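Local coordinates for CELL WALL surface anchor family protein (Streptococcus pneumoniae, PDB 3ZGH) that binds keratin 10 through a basic MSCRAMM-type domain of a pneumococcal serine-rich repeat protein, an interaction likely to serve adhesion to host cells, at residues K110-D115 and T156-V161; P82-Y87 and A176-R181; Q94-L99 and G135-N140; P44-L49 and Y66-T71. One frame throughout, in Å; residues are numbered along the deposited sequence.

Overall arrangement
All four contacts join pieces of one small beta-rich domain, and three of them reach its large antiparallel sheet. Contact 1 lies closest to the centre of the chain and pairs two neighbouring strands inside that sheet. Contact 3 ties an edge strand of that sheet, 136-138, to a separate three-stranded sheet, and it touches contact 1 where Trp159 packs on Leu97 and Trp138. Contact 2, buried though farther from the centre, belongs to another small sheet; it meets contact 4 through Tyr84, Ile86, Ile45 and Tyr66. Contacts 1, 3 and 4 each reach the surface in part. Contacts 1 to 3 are held by backbone hydrogen bonds, whereas contact 4 relies on aromatic packing and bridging waters.

Contact 1. Residues K110-D115 and T156-V161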
loop_
_atom_site.group_PDB
_atom_site.type_symbol
_atom_site.label_atom_id
_atom_site.label_comp_id
_atom_site.label_asym_id
_atom_site.label_seq_id
_atom_site.Cartn_x
_atom_site.Cartn_y
_atom_site.Cartn_z
ATOM N N LYS A 110 6.551 6.792 4.916
ATOM C CA LYS A 110 7.870 6.305 4.551
ATOM C C LYS A 110 7.708 5.430 3.313
ATOM O O LYS A 110 6.682 4.735 3.165
ATOM C CB LYS A 110 8.466 5.495 5.694
ATOM C CG LYS A 110 8.812 6.332 6.948
ATOM C CD LYS A 110 9.503 5.456 7.986
ATOM C CE LYS A 110 9.594 6.123 9.368
ATOM N NZ LYS A 110 10.393 7.389 9.374
ATOM N N ASN A 111 8.670 5.496 2.404
ATOM C CA ASN A 111 8.666 4.633 1.205
ATOM C C ASN A 111 9.974 3.868 1.134
ATOM O O ASN A 111 11.047 4.445 1.393
ATOM C CB ASN A 111 8.555 5.485 -0.060
ATOM C CG ASN A 111 7.260 6.228 -0.145
ATOM O OD1 ASN A 111 6.208 5.621 -0.247
ATOM N ND2 ASN A 111 7.324 7.548 -0.137
ATOM N N TYR A 112 9.909 2.603 0.771
ATOM C CA TYR A 112 11.102 1.781 0.718
ATOM C C TYR A 112 10.875 0.546 -0.120
ATOM O O TYR A 112 9.737 0.201 -0.410
ATOM C CB TYR A 112 11.621 1.418 2.125
ATOM C CG TYR A 112 10.631 0.913 3.129
ATOM C CD1 TYR A 112 10.603 -0.438 3.477
ATOM C CD2 TYR A 112 9.753 1.780 3.781
ATOM C CE1 TYR A 112 9.673 -0.936 4.443
ATOM C CE2 TYR A 112 8.827 1.292 4.746
ATOM C CZ TYR A 112 8.801 -0.071 5.062
ATOM O OH TYR A 112 7.922 -0.579 6.005
ATOM N N ILE A 113 11.970 -0.075 -0.566
ATOM C CA ILE A 113 11.903 -1.337 -1.262
ATOM C C ILE A 113 12.118 -2.423 -0.216
ATOM O O ILE A 113 13.026 -2.306 0.634
ATOM C CB ILE A 113 12.989 -1.431 -2.345
ATOM C CG1 ILE A 113 12.785 -0.331 -3.398
ATOM C CG2 ILE A 113 12.994 -2.822 -3.001
ATOM C CD1 ILE A 113 11.515 -0.515 -4.217
ATOM N N THR A 114 11.289 -3.467 -0.265
ATOM C CA THR A 114 11.442 -4.606 0.624
ATOM C C THR A 114 11.749 -5.852 -0.161
ATOM O O THR A 114 11.332 -5.992 -1.319
ATOM C CB THR A 114 10.169 -4.890 1.453
ATOM O OG1 THR A 114 9.031 -4.867 0.582
ATOM C CG2 THR A 114 9.993 -3.837 2.558
ATOM N N ASP A 115 12.462 -6.771 0.468
ATOM C CA ASP A 115 12.752 -8.035 -0.181
ATOM C C ASP A 115 11.578 -8.993 -0.001
ATOM O O ASP A 115 10.546 -8.636 0.563
ATOM C CB ASP A 115 14.093 -8.636 0.297
ATOM C CG ASP A 115 14.062 -9.134 1.748
ATOM O OD1 ASP A 115 12.975 -9.414 2.313
ATOM O OD2 ASP A 115 15.167 -9.279 2.320
ATOM N N THR A 156 7.002 -0.564 -0.811
ATOM C CA THR A 156 6.320 -0.545 0.484
ATOM C C THR A 156 6.250 0.881 1.019
ATOM O O THR A 156 7.233 1.659 0.904
ATOM C CB THR A 156 7.054 -1.464 1.491
ATOM O OG1 THR A 156 7.029 -2.834 1.025
ATOM C CG2 THR A 156 6.430 -1.389 2.902
ATOM N N SER A 157 5.079 1.247 1.558
ATOM C CA SER A 157 4.856 2.542 2.159
ATOM C C SER A 157 4.277 2.285 3.549
ATOM O O SER A 157 3.485 1.319 3.729
ATOM C CB SER A 157 3.863 3.344 1.317
ATOM O OG SER A 157 4.378 3.678 0.011
ATOM N N SER A 158 4.660 3.091 4.545
ATOM C CA SER A 158 4.078 2.904 5.881
ATOM C C SER A 158 3.851 4.252 6.520
ATOM O O SER A 158 4.567 5.229 6.222
ATOM C CB SER A 158 4.974 2.057 6.794
ATOM O OG SER A 158 6.229 2.718 6.959
ATOM N N TRP A 159 2.845 4.310 7.402
ATOM C CA TRP A 159 2.490 5.560 8.094
ATOM C C TRP A 159 1.716 5.174 9.352
ATOM O O TRP A 159 1.260 4.017 9.477
ATOM C CB TRP A 159 1.659 6.482 7.198
ATOM C CG TRP A 159 0.328 5.928 6.757
ATOM C CD1 TRP A 159 -0.917 6.157 7.341
ATOM C CD2 TRP A 159 0.088 5.062 5.654
ATOM N NE1 TRP A 159 -1.894 5.445 6.674
ATOM C CE2 TRP A 159 -1.304 4.769 5.633
ATOM C CE3 TRP A 159 0.922 4.465 4.696
ATOM C CZ2 TRP A 159 -1.878 3.938 4.682
ATOM C CZ3 TRP A 159 0.340 3.629 3.742
ATOM C CH2 TRP A 159 -1.049 3.380 3.744
ATOM N N THR A 160 1.587 6.122 10.270
ATOM C CA THR A 160 0.781 5.922 11.448
ATOM C C THR A 160 -0.347 6.942 11.471
ATOM O O THR A 160 -0.279 8.002 10.813
ATOM C CB THR A 160 1.624 6.076 12.721
ATOM O OG1 THR A 160 2.203 7.373 12.723
ATOM C CG2 THR A 160 2.748 5.009 12.775
ATOM N N VAL A 161 -1.380 6.648 12.256
ATOM C CA VAL A 161 -2.519 7.571 12.417
ATOM C C VAL A 161 -2.911 7.521 13.885
ATOM O O VAL A 161 -3.203 6.435 14.402
ATOM C CB VAL A 161 -3.739 7.146 11.557
ATOM C CG1 VAL A 161 -4.853 8.162 11.686
ATOM C CG2 VAL A 161 -3.357 6.979 10.052
HETATM O O HOH W 1 7.888 0.816 8.372
#
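Strands 110-114 and 156-161 run antiparallel, their axes 4.8 Å apart at closest approach and their directions 148° apart, as neighbours within the large sheet of this MSCRAMM domain. Lys110 pairs with Ser158 and Tyr112 with Thr156 as hydrogen-bonded pairs, each closed by two N-H to O bonds, such as Tyr112 N to Thr156 O at 2.8 Å. Between them, Asn111 and Ser157 form a non-hydrogen-bonded pair whose side chains complete the match: Ser157 OG donates to Asn111 OD1 over 2.7 Å. The amide's other end, ND2, is held by Asn125 O and Ser127 OG, which fixes its rotation, so a short, two-ended polar group suits this buried site.

On the face shared by Tyr112, Thr156 and Ser158, the phenol ring lies across the neighbouring strand. Its CG sits between the backbone N and the carbonyl carbon (chi1 47°), and Thr156 CB stands over the ring 4.2 Å from its centroid, with CG2 3.5 Å from Tyr112 CZ. Thr156 OG1 meets Thr114 OG1 at 2.9 Å and also bonds Thr63 OG1, linking three strands. Ser158 OG lies at the ring's edge, and one water bridges it to Tyr112 OH, the water oxygen lying 2.7 Å from Tyr112 OH.

Contact 2. Residues P82-Y87 and A176-R181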
loop_
_atom_site.group_PDB
_atom_site.type_symbol
_atom_site.label_atom_id
_atom_site.label_comp_id
_atom_site.label_asym_id
_atom_site.label_seq_id
_atom_site.Cartn_x
_atom_site.Cartn_y
_atom_site.Cartn_z
ATOM N N PRO A 82 14.101 -4.378 -17.423
ATOM C CA PRO A 82 14.645 -3.890 -16.148
ATOM C C PRO A 82 14.214 -2.463 -15.831
ATOM O O PRO A 82 14.090 -2.143 -14.651
ATOM C CB PRO A 82 16.165 -3.909 -16.361
ATOM C CG PRO A 82 16.411 -4.820 -17.523
ATOM C CD PRO A 82 15.147 -4.822 -18.362
ATOM N N GLY A 83 14.050 -1.607 -16.848
ATOM C CA GLY A 83 13.676 -0.222 -16.616
ATOM C C GLY A 83 12.180 0.078 -16.593
ATOM O O GLY A 83 11.805 1.248 -16.425
ATOM N N TYR A 84 11.324 -0.943 -16.779
ATOM C CA TYR A 84 9.886 -0.800 -16.534
ATOM C C TYR A 84 9.739 -0.316 -15.113
ATOM O O TYR A 84 10.543 -0.686 -14.272
ATOM C CB TYR A 84 9.203 -2.171 -16.639
ATOM C CG TYR A 84 7.718 -2.220 -16.365
ATOM C CD1 TYR A 84 6.811 -1.574 -17.195
ATOM C CD2 TYR A 84 7.219 -2.974 -15.320
ATOM C CE1 TYR A 84 5.433 -1.665 -16.967
ATOM C CE2 TYR A 84 5.846 -3.068 -15.073
ATOM C CZ TYR A 84 4.964 -2.418 -15.912
ATOM O OH TYR A 84 3.606 -2.518 -15.702
ATOM N N SER A 85 8.725 0.486 -14.814
ATOM C CA SER A 85 8.571 0.984 -13.456
ATOM C C SER A 85 7.121 1.231 -13.075
ATOM O O SER A 85 6.332 1.701 -13.919
ATOM C CB SER A 85 9.358 2.297 -13.291
ATOM O OG SER A 85 9.464 2.606 -11.906
ATOM N N ILE A 86 6.785 0.954 -11.815
ATOM C CA ILE A 86 5.417 1.184 -11.319
ATOM C C ILE A 86 5.363 2.080 -10.070
ATOM O O ILE A 86 6.305 2.098 -9.285
ATOM C CB ILE A 86 4.699 -0.141 -10.977
ATOM C CG1 ILE A 86 5.500 -0.943 -9.959
ATOM C CG2 ILE A 86 4.465 -0.982 -12.245
ATOM C CD1 ILE A 86 4.698 -2.081 -9.327
ATOM N N TYR A 87 4.262 2.825 -9.920
ATOM C CA TYR A 87 3.936 3.553 -8.677
ATOM C C TYR A 87 3.013 2.697 -7.809
ATOM O O TYR A 87 2.277 1.862 -8.342
ATOM C CB TYR A 87 3.181 4.832 -9.001
ATOM C CG TYR A 87 3.960 5.896 -9.744
ATOM C CD1 TYR A 87 5.185 6.353 -9.272
ATOM C CD2 TYR A 87 3.439 6.480 -10.893
ATOM C CE1 TYR A 87 5.868 7.361 -9.927
ATOM C CE2 TYR A 87 4.113 7.472 -11.557
ATOM C CZ TYR A 87 5.332 7.908 -11.078
ATOM O OH TYR A 87 6.000 8.907 -11.744
ATOM N N ALA A 176 -1.814 0.622 -8.236
ATOM C CA ALA A 176 -0.537 0.364 -8.867
ATOM C C ALA A 176 -0.714 0.748 -10.313
ATOM O O ALA A 176 -1.755 0.481 -10.904
ATOM C CB ALA A 176 -0.168 -1.095 -8.737
ATOM N N ALA A 177 0.276 1.425 -10.881
ATOM C CA ALA A 177 0.206 1.819 -12.271
ATOM C C ALA A 177 1.614 1.954 -12.825
ATOM O O ALA A 177 2.545 2.296 -12.090
ATOM C CB ALA A 177 -0.523 3.139 -12.406
ATOM N N ARG A 178 1.776 1.744 -14.133
ATOM C CA ARG A 178 3.077 1.958 -14.735
ATOM C C ARG A 178 3.260 3.455 -14.780
ATOM O O ARG A 178 2.268 4.208 -14.893
ATOM C CB ARG A 178 3.167 1.323 -16.112
ATOM C CG ARG A 178 2.149 1.812 -17.134
ATOM C CD ARG A 178 2.366 1.068 -18.449
ATOM N NE ARG A 178 1.193 1.095 -19.321
ATOM C CZ ARG A 178 1.071 1.825 -20.423
ATOM N NH1 ARG A 178 2.048 2.629 -20.841
ATOM N NH2 ARG A 178 -0.054 1.748 -21.118
ATOM N N THR A 179 4.516 3.906 -14.709
ATOM C CA THR A 179 4.787 5.318 -14.435
ATOM C C THR A 179 4.401 6.234 -15.584
ATOM O O THR A 179 4.152 7.409 -15.357
ATOM C CB THR A 179 6.265 5.554 -14.064
ATOM O OG1 THR A 179 7.088 4.974 -15.070
ATOM C CG2 THR A 179 6.587 4.895 -12.721
ATOM N N ASP A 180 4.332 5.715 -16.808
ATOM C CA ASP A 180 3.870 6.530 -17.934
ATOM C C ASP A 180 2.363 6.436 -18.204
ATOM O O ASP A 180 1.889 6.923 -19.231
ATOM C CB ASP A 180 4.656 6.199 -19.226
ATOM C CG ASP A 180 4.510 4.736 -19.658
ATOM O OD1 ASP A 180 4.177 3.865 -18.821
ATOM O OD2 ASP A 180 4.756 4.444 -20.851
ATOM N N ARG A 181 1.599 5.827 -17.298
ATOM C CA ARG A 181 0.150 5.736 -17.486
ATOM C C ARG A 181 -0.572 5.682 -16.125
ATOM O O ARG A 181 -1.158 4.666 -15.746
ATOM C CB ARG A 181 -0.183 4.515 -18.350
ATOM C CG ARG A 181 -1.617 4.457 -18.832
ATOM C CD ARG A 181 -1.904 5.464 -19.939
ATOM N NE ARG A 181 -3.337 5.761 -20.032
ATOM C CZ ARG A 181 -4.221 5.046 -20.728
ATOM N NH1 ARG A 181 -5.499 5.407 -20.737
ATOM N NH2 ARG A 181 -3.840 3.975 -21.420
#
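Three backbone hydrogen bonds join Ser85 and Tyr87 to Ala177 and Thr179. Tyr87 N gives a fairly straight bond to Ala177 O (2.8 Å, 157° at the hydrogen), and the return bond from Ala177 N to Tyr87 O is longer at 3.3 Å. Farther along, Thr179 N donates to Ser85 O over 3.0 Å. Ile86 and Arg178 form the non-hydrogen-bonded pair between these bonds, with side chains that diverge. The pairing makes 177-178 an edge of a small antiparallel sheet in which 85-87 is the middle strand, with 143-145 beyond it. A type I beta turn from Arg178 to Arg181 then leads the chain off this edge.

Apolar contact centres on the Tyr87 ring. Thr179 CG2 lies over one face almost at the middle, 3.6 Å from the centroid, a CH-pi contact; it stands anti to its own carbonyl carbon, with OG1 between the backbone N and the carbonyl carbon (chi1 52°). A threonine thus offers a methyl to the ring beside a backbone that pairs. Arg178 CB touches Tyr84 CE1 at 3.8 Å, and the phenol OH of that tyrosine is bound by Asp38 and Tyr186.

Charge enters within the turn: Arg178 NH1 forms a salt bridge with Asp180 OD1 at 3.2 Å, its hydrogen bond weak.

Contact 3. Residues Q94-L99 and G135-N140; sequences QTMLTL and GYTWGN. With ACT (acetate ion), chain D.
Segments 94-99 and 135-140 meet antiparallel through one hydrogen-bonded pair, Leu97 with Tyr136, their touching parts running 119° apart. The pair is part of a classic beta bulge, in which Met96 and Leu97 both face Tyr136, and Tyr136 O accepts from Met96 N at 2.9 Å and from Leu97 N at 3.2 Å. Tyr136 N completes the pairing with a bond to Leu97 O at 2.8 Å. Through this short bridge strand 97-99, part of a three-stranded sheet with 170-172 and 193-195, is attached to strand 136-138 at one edge of the large sheet.

Gly135, without a side chain, suits its position: its CA comes within 3.2 Å of Leu97 O, near the methyls of Thr95 and Thr98. Bends at chi2 and chi3 (-84° and -52°) fold Met96 back over Trp138. Its SD stands above the six-membered ring at a distance, 5.1 Å from the centroid, a Met-aromatic contact, while CE touches Trp138 CH2. An unbranched, flexible thioether can follow the indole in this way. Met96 CG presses unusually close on Thr137 CG2, the two side chains crossing at about a right angle. The other branch of that threonine, OG1, makes a weak bond to Gln94 O.

Toward the far end of strand 97-99, Leu99 reaches the Tyr136 ring, which also packs on Met129 and Thr131 of the adjoining strand. Thr98 OG1 is bonded to Thr171 OG1 and lies near an acetate, probably from the crystallisation liquor. Where leucine and phenol cross, Leu99 CD1 rests 3.6 Å from Tyr136 CE2.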
loop_
_atom_site.group_PDB
_atom_site.type_symbol
_atom_site.label_atom_id
_atom_site.label_comp_id
_atom_site.label_asym_id
_atom_site.label_seq_id
_atom_site.Cartn_x
_atom_site.Cartn_y
_atom_site.Cartn_z
ATOM N N GLN A 94 -6.857 9.342 -7.374
ATOM C CA GLN A 94 -7.820 8.703 -6.493
ATOM C C GLN A 94 -7.437 8.847 -5.031
ATOM O O GLN A 94 -6.267 8.727 -4.659
ATOM C CB GLN A 94 -7.979 7.205 -6.822
ATOM C CG GLN A 94 -6.845 6.332 -6.314
ATOM C CD GLN A 94 -7.145 4.840 -6.427
ATOM O OE1 GLN A 94 -7.847 4.394 -7.348
ATOM N NE2 GLN A 94 -6.612 4.057 -5.475
ATOM N N THR A 95 -8.441 9.085 -4.209
ATOM C CA THR A 95 -8.275 8.970 -2.768
ATOM C C THR A 95 -7.750 7.588 -2.423
ATOM O O THR A 95 -8.278 6.601 -2.907
ATOM C CB THR A 95 -9.604 9.198 -2.076
ATOM O OG1 THR A 95 -10.075 10.501 -2.422
ATOM C CG2 THR A 95 -9.439 9.084 -0.548
ATOM N N MET A 96 -6.707 7.505 -1.599
ATOM C CA MET A 96 -6.187 6.216 -1.154
ATOM C C MET A 96 -6.774 5.786 0.194
ATOM O O MET A 96 -6.824 4.602 0.491
ATOM C CB MET A 96 -4.668 6.268 -0.948
ATOM C CG MET A 96 -3.860 6.733 -2.132
ATOM S SD MET A 96 -3.473 5.461 -3.339
ATOM C CE MET A 96 -2.727 4.124 -2.360
ATOM N N LEU A 97 -7.121 6.753 1.034
ATOM C CA LEU A 97 -7.393 6.463 2.447
ATOM C C LEU A 97 -8.475 7.404 2.974
ATOM O O LEU A 97 -8.399 8.610 2.794
ATOM C CB LEU A 97 -6.108 6.611 3.251
ATOM C CG LEU A 97 -6.225 6.365 4.766
ATOM C CD1 LEU A 97 -6.372 4.886 5.062
ATOM C CD2 LEU A 97 -4.999 6.934 5.439
ATOM N N THR A 98 -9.506 6.849 3.592
ATOM C CA THR A 98 -10.483 7.691 4.288
ATOM C C THR A 98 -10.437 7.224 5.735
ATOM O O THR A 98 -10.132 6.048 6.004
ATOM C CB THR A 98 -11.903 7.549 3.731
ATOM O OG1 THR A 98 -12.332 6.193 3.889
ATOM C CG2 THR A 98 -11.949 7.924 2.259
ATOM N N LEU A 99 -10.680 8.145 6.665
ATOM C CA LEU A 99 -10.445 7.874 8.085
ATOM C C LEU A 99 -11.679 8.222 8.901
ATOM O O LEU A 99 -12.342 9.232 8.637
ATOM C CB LEU A 99 -9.268 8.710 8.581
ATOM C CG LEU A 99 -7.909 8.368 7.963
ATOM C CD1 LEU A 99 -6.853 9.279 8.553
ATOM C CD2 LEU A 99 -7.548 6.894 8.204
ATOM N N GLY A 135 -11.003 12.082 1.803
ATOM C CA GLY A 135 -9.894 11.408 2.449
ATOM C C GLY A 135 -8.551 11.978 2.032
ATOM O O GLY A 135 -8.418 13.186 1.835
ATOM N N TYR A 136 -7.565 11.097 1.900
ATOM C CA TYR A 136 -6.169 11.483 1.730
ATOM C C TYR A 136 -5.528 10.762 0.537
ATOM O O TYR A 136 -5.897 9.614 0.205
ATOM C CB TYR A 136 -5.371 11.111 2.998
ATOM C CG TYR A 136 -5.799 11.820 4.260
ATOM C CD1 TYR A 136 -5.174 12.995 4.667
ATOM C CD2 TYR A 136 -6.826 11.325 5.035
ATOM C CE1 TYR A 136 -5.571 13.671 5.805
ATOM C CE2 TYR A 136 -7.233 11.989 6.200
ATOM C CZ TYR A 136 -6.600 13.162 6.572
ATOM O OH TYR A 136 -6.988 13.824 7.720
ATOM N N THR A 137 -4.543 11.411 -0.076
ATOM C CA THR A 137 -3.573 10.709 -0.923
ATOM C C THR A 137 -2.197 11.213 -0.529
ATOM O O THR A 137 -2.074 12.075 0.336
ATOM C CB THR A 137 -3.758 11.013 -2.428
ATOM O OG1 THR A 137 -5.145 11.168 -2.731
ATOM C CG2 THR A 137 -3.190 9.893 -3.286
ATOM N N TRP A 138 -1.156 10.697 -1.164
ATOM C CA TRP A 138 0.156 11.268 -0.973
ATOM C C TRP A 138 0.891 11.471 -2.295
ATOM O O TRP A 138 0.535 10.872 -3.314
ATOM C CB TRP A 138 0.968 10.442 0.023
ATOM C CG TRP A 138 1.327 9.016 -0.385
ATOM C CD1 TRP A 138 2.427 8.611 -1.101
ATOM C CD2 TRP A 138 0.612 7.815 -0.051
ATOM N NE1 TRP A 138 2.434 7.234 -1.224
ATOM C CE2 TRP A 138 1.324 6.731 -0.588
ATOM C CE3 TRP A 138 -0.571 7.561 0.663
ATOM C CZ2 TRP A 138 0.896 5.415 -0.453
ATOM C CZ3 TRP A 138 -0.995 6.261 0.802
ATOM C CH2 TRP A 138 -0.268 5.200 0.255
ATOM N N GLY A 139 1.884 12.358 -2.264
ATOM C CA GLY A 139 2.683 12.697 -3.435
ATOM C C GLY A 139 4.167 12.425 -3.215
ATOM O O GLY A 139 4.553 11.779 -2.238
ATOM N N ASN A 140 5.010 12.920 -4.117
ATOM C CA ASN A 140 6.393 12.465 -4.153
ATOM C C ASN A 140 6.370 10.939 -4.049
ATOM O O ASN A 140 7.098 10.347 -3.240
ATOM C CB ASN A 140 7.206 13.069 -2.999
ATOM C CG ASN A 140 7.633 14.515 -3.265
ATOM O OD1 ASN A 140 7.808 14.924 -4.415
ATOM N ND2 ASN A 140 7.818 15.285 -2.194
HETATM C C ACT D . -14.723 5.237 7.112
HETATM O O ACT D . -15.454 5.860 7.921
HETATM O OXT ACT D . -13.798 5.905 6.586
HETATM C CH3 ACT D . -14.955 3.779 6.796
#

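Contact 4. Residues P44-L49 and Y66-T71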
loop_
_atom_site.group_PDB
_atom_site.type_symbol
_atom_site.label_atom_id
_atom_site.label_comp_id
_atom_site.label_asym_id
_atom_site.label_seq_id
_atom_site.Cartn_x
_atom_site.Cartn_y
_atom_site.Cartn_z
ATOM N N PRO A 44 -0.411 -11.356 -12.775
ATOM C CA PRO A 44 -1.005 -10.772 -11.568
ATOM C C PRO A 44 -0.045 -9.825 -10.878
ATOM O O PRO A 44 1.167 -9.985 -10.981
ATOM C CB PRO A 44 -1.246 -11.985 -10.656
ATOM C CG PRO A 44 -1.274 -13.174 -11.589
ATOM C CD PRO A 44 -0.279 -12.819 -12.687
ATOM N N ILE A 45 -0.596 -8.864 -10.156
ATOM C CA ILE A 45 0.188 -8.036 -9.249
ATOM C C ILE A 45 -0.610 -8.071 -7.956
ATOM O O ILE A 45 -1.849 -8.211 -8.004
ATOM C CB ILE A 45 0.387 -6.612 -9.817
ATOM C CG1 ILE A 45 1.337 -5.783 -8.932
ATOM C CG2 ILE A 45 -0.947 -5.873 -9.981
ATOM C CD1 ILE A 45 1.786 -4.497 -9.633
ATOM N N TYR A 46 0.077 -7.987 -6.821
ATOM C CA TYR A 46 -0.560 -8.166 -5.531
ATOM C C TYR A 46 -0.316 -6.982 -4.617
ATOM O O TYR A 46 0.655 -6.210 -4.823
ATOM C CB TYR A 46 -0.024 -9.429 -4.852
ATOM C CG TYR A 46 -0.157 -10.665 -5.714
ATOM C CD1 TYR A 46 -1.299 -11.443 -5.652
ATOM C CD2 TYR A 46 0.859 -11.041 -6.626
ATOM C CE1 TYR A 46 -1.456 -12.593 -6.444
ATOM C CE2 TYR A 46 0.706 -12.190 -7.441
ATOM C CZ TYR A 46 -0.460 -12.966 -7.316
ATOM O OH TYR A 46 -0.654 -14.094 -8.087
ATOM N N TYR A 47 -1.191 -6.828 -3.613
ATOM C CA TYR A 47 -0.853 -5.954 -2.491
ATOM C C TYR A 47 -1.077 -6.671 -1.174
ATOM O O TYR A 47 -1.811 -7.691 -1.078
ATOM C CB TYR A 47 -1.636 -4.640 -2.491
ATOM C CG TYR A 47 -3.079 -4.801 -2.050
ATOM C CD1 TYR A 47 -3.423 -4.749 -0.695
ATOM C CD2 TYR A 47 -4.084 -5.059 -2.977
ATOM C CE1 TYR A 47 -4.734 -4.947 -0.289
ATOM C CE2 TYR A 47 -5.405 -5.226 -2.583
ATOM C CZ TYR A 47 -5.715 -5.176 -1.229
ATOM O OH TYR A 47 -7.015 -5.355 -0.823
ATOM N N LYS A 48 -0.394 -6.141 -0.162
ATOM C CA LYS A 48 -0.613 -6.536 1.205
ATOM C C LYS A 48 -0.781 -5.235 1.999
ATOM O O LYS A 48 -0.050 -4.261 1.773
ATOM C CB LYS A 48 0.564 -7.342 1.716
ATOM C CG LYS A 48 0.454 -7.715 3.204
ATOM C CD LYS A 48 1.713 -8.470 3.714
ATOM C CE LYS A 48 1.774 -9.888 3.163
ATOM N NZ LYS A 48 2.964 -10.682 3.635
ATOM N N LEU A 49 -1.755 -5.218 2.906
ATOM C CA LEU A 49 -1.917 -4.099 3.811
ATOM C C LEU A 49 -1.983 -4.689 5.225
ATOM O O LEU A 49 -2.905 -5.486 5.547
ATOM C CB LEU A 49 -3.193 -3.322 3.496
ATOM C CG LEU A 49 -3.398 -2.120 4.424
ATOM C CD1 LEU A 49 -2.486 -0.956 4.036
ATOM C CD2 LEU A 49 -4.869 -1.682 4.420
ATOM N N TYR A 66 4.972 -8.352 -7.169
ATOM C CA TYR A 66 4.596 -9.422 -8.065
ATOM C C TYR A 66 4.672 -10.790 -7.407
ATOM O O TYR A 66 4.347 -11.796 -8.044
ATOM C CB TYR A 66 5.440 -9.384 -9.358
ATOM C CG TYR A 66 5.127 -8.154 -10.175
ATOM C CD1 TYR A 66 4.138 -8.186 -11.174
ATOM C CD2 TYR A 66 5.782 -6.939 -9.923
ATOM C CE1 TYR A 66 3.834 -7.055 -11.893
ATOM C CE2 TYR A 66 5.482 -5.816 -10.628
ATOM C CZ TYR A 66 4.511 -5.871 -11.615
ATOM O OH TYR A 66 4.246 -4.733 -12.342
ATOM N N VAL A 67 5.082 -10.834 -6.137
ATOM C CA VAL A 67 5.123 -12.084 -5.373
ATOM C C VAL A 67 3.745 -12.342 -4.742
ATOM O O VAL A 67 3.202 -11.489 -4.034
ATOM C CB VAL A 67 6.183 -12.017 -4.233
ATOM C CG1 VAL A 67 6.191 -13.326 -3.381
ATOM C CG2 VAL A 67 7.587 -11.762 -4.818
ATOM N N ASN A 68 3.174 -13.504 -5.032
ATOM C CA ASN A 68 1.894 -13.890 -4.458
ATOM C C ASN A 68 2.026 -14.083 -2.943
ATOM O O ASN A 68 2.754 -14.968 -2.498
ATOM C CB ASN A 68 1.418 -15.212 -5.088
ATOM C CG ASN A 68 0.002 -15.587 -4.622
ATOM O OD1 ASN A 68 -0.421 -15.206 -3.516
ATOM N ND2 ASN A 68 -0.756 -16.248 -5.492
ATOM N N PRO A 69 1.330 -13.268 -2.138
ATOM C CA PRO A 69 1.581 -13.378 -0.695
ATOM C C PRO A 69 1.149 -14.719 -0.125
ATOM O O PRO A 69 1.590 -15.100 0.960
ATOM C CB PRO A 69 0.719 -12.274 -0.083
ATOM C CG PRO A 69 0.376 -11.331 -1.219
ATOM C CD PRO A 69 0.408 -12.169 -2.487
ATOM N N LYS A 70 0.289 -15.443 -0.833
ATOM C CA LYS A 70 -0.208 -16.720 -0.307
ATOM C C LYS A 70 0.875 -17.799 -0.339
ATOM O O LYS A 70 0.926 -18.670 0.523
ATOM C CB LYS A 70 -1.432 -17.171 -1.118
ATOM C CG LYS A 70 -1.892 -18.610 -0.841
ATOM C CD LYS A 70 -2.587 -18.722 0.473
ATOM C CE LYS A 70 -3.131 -20.164 0.674
ATOM N NZ LYS A 70 -3.570 -20.380 2.092
ATOM N N THR A 71 1.724 -17.757 -1.359
ATOM C CA THR A 71 2.710 -18.794 -1.599
ATOM C C THR A 71 4.142 -18.277 -1.429
ATOM O O THR A 71 5.093 -19.069 -1.367
ATOM C CB THR A 71 2.633 -19.274 -3.063
ATOM O OG1 THR A 71 2.955 -18.178 -3.942
ATOM C CG2 THR A 71 1.247 -19.826 -3.399
HETATM O O HOH W 2 2.838 -12.113 -10.412
HETATM O O HOH W 3 3.221 -13.681 2.755
#
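The Tyr46 ring carries Asn68 on one face: Asn68 CA sits over its centre, 3.7 Å from the centroid, and the side-chain amide stacks over the OH end with its plane only 26° from the ring's. Tyr66 O lies at the ring's edge. The Tyr66 ring has Ile45 over one face, with CG1 4.2 Å from the centroid and offset toward the rim, and CD1 reaching Tyr66 CZ at 3.6 Å. The isoleucine extends there because CG1 is anti to the backbone N (chi1 -174°).

Pro69 adds an apolar surface, its CD 3.6 Å from Tyr46 CG; its rigid ring fits against the aromatic and then alongside Lys48. Asn68 is held in place by an Asx turn, its OD1 accepting from Lys70 N at 2.8 Å, so that the amide that stacks on the phenol also shapes the turn. These residues follow strand 57-65, which pairs with 43-53 in the large sheet, and fold the chain back over strand 43-53.

Two waters supply the polar links. One donates to both Pro44 O and Tyr66 O, and the other joins Lys48 NZ to Pro69 O. Tyr66 OH, meanwhile, is bound by Asp38. With direct hydrogen bonds between the segments absent, their cohesion rests on ring faces, proline and aliphatic carbon, while the two waters bridge the segments, reaching the carbonyls of Pro44, Tyr66 and Pro69.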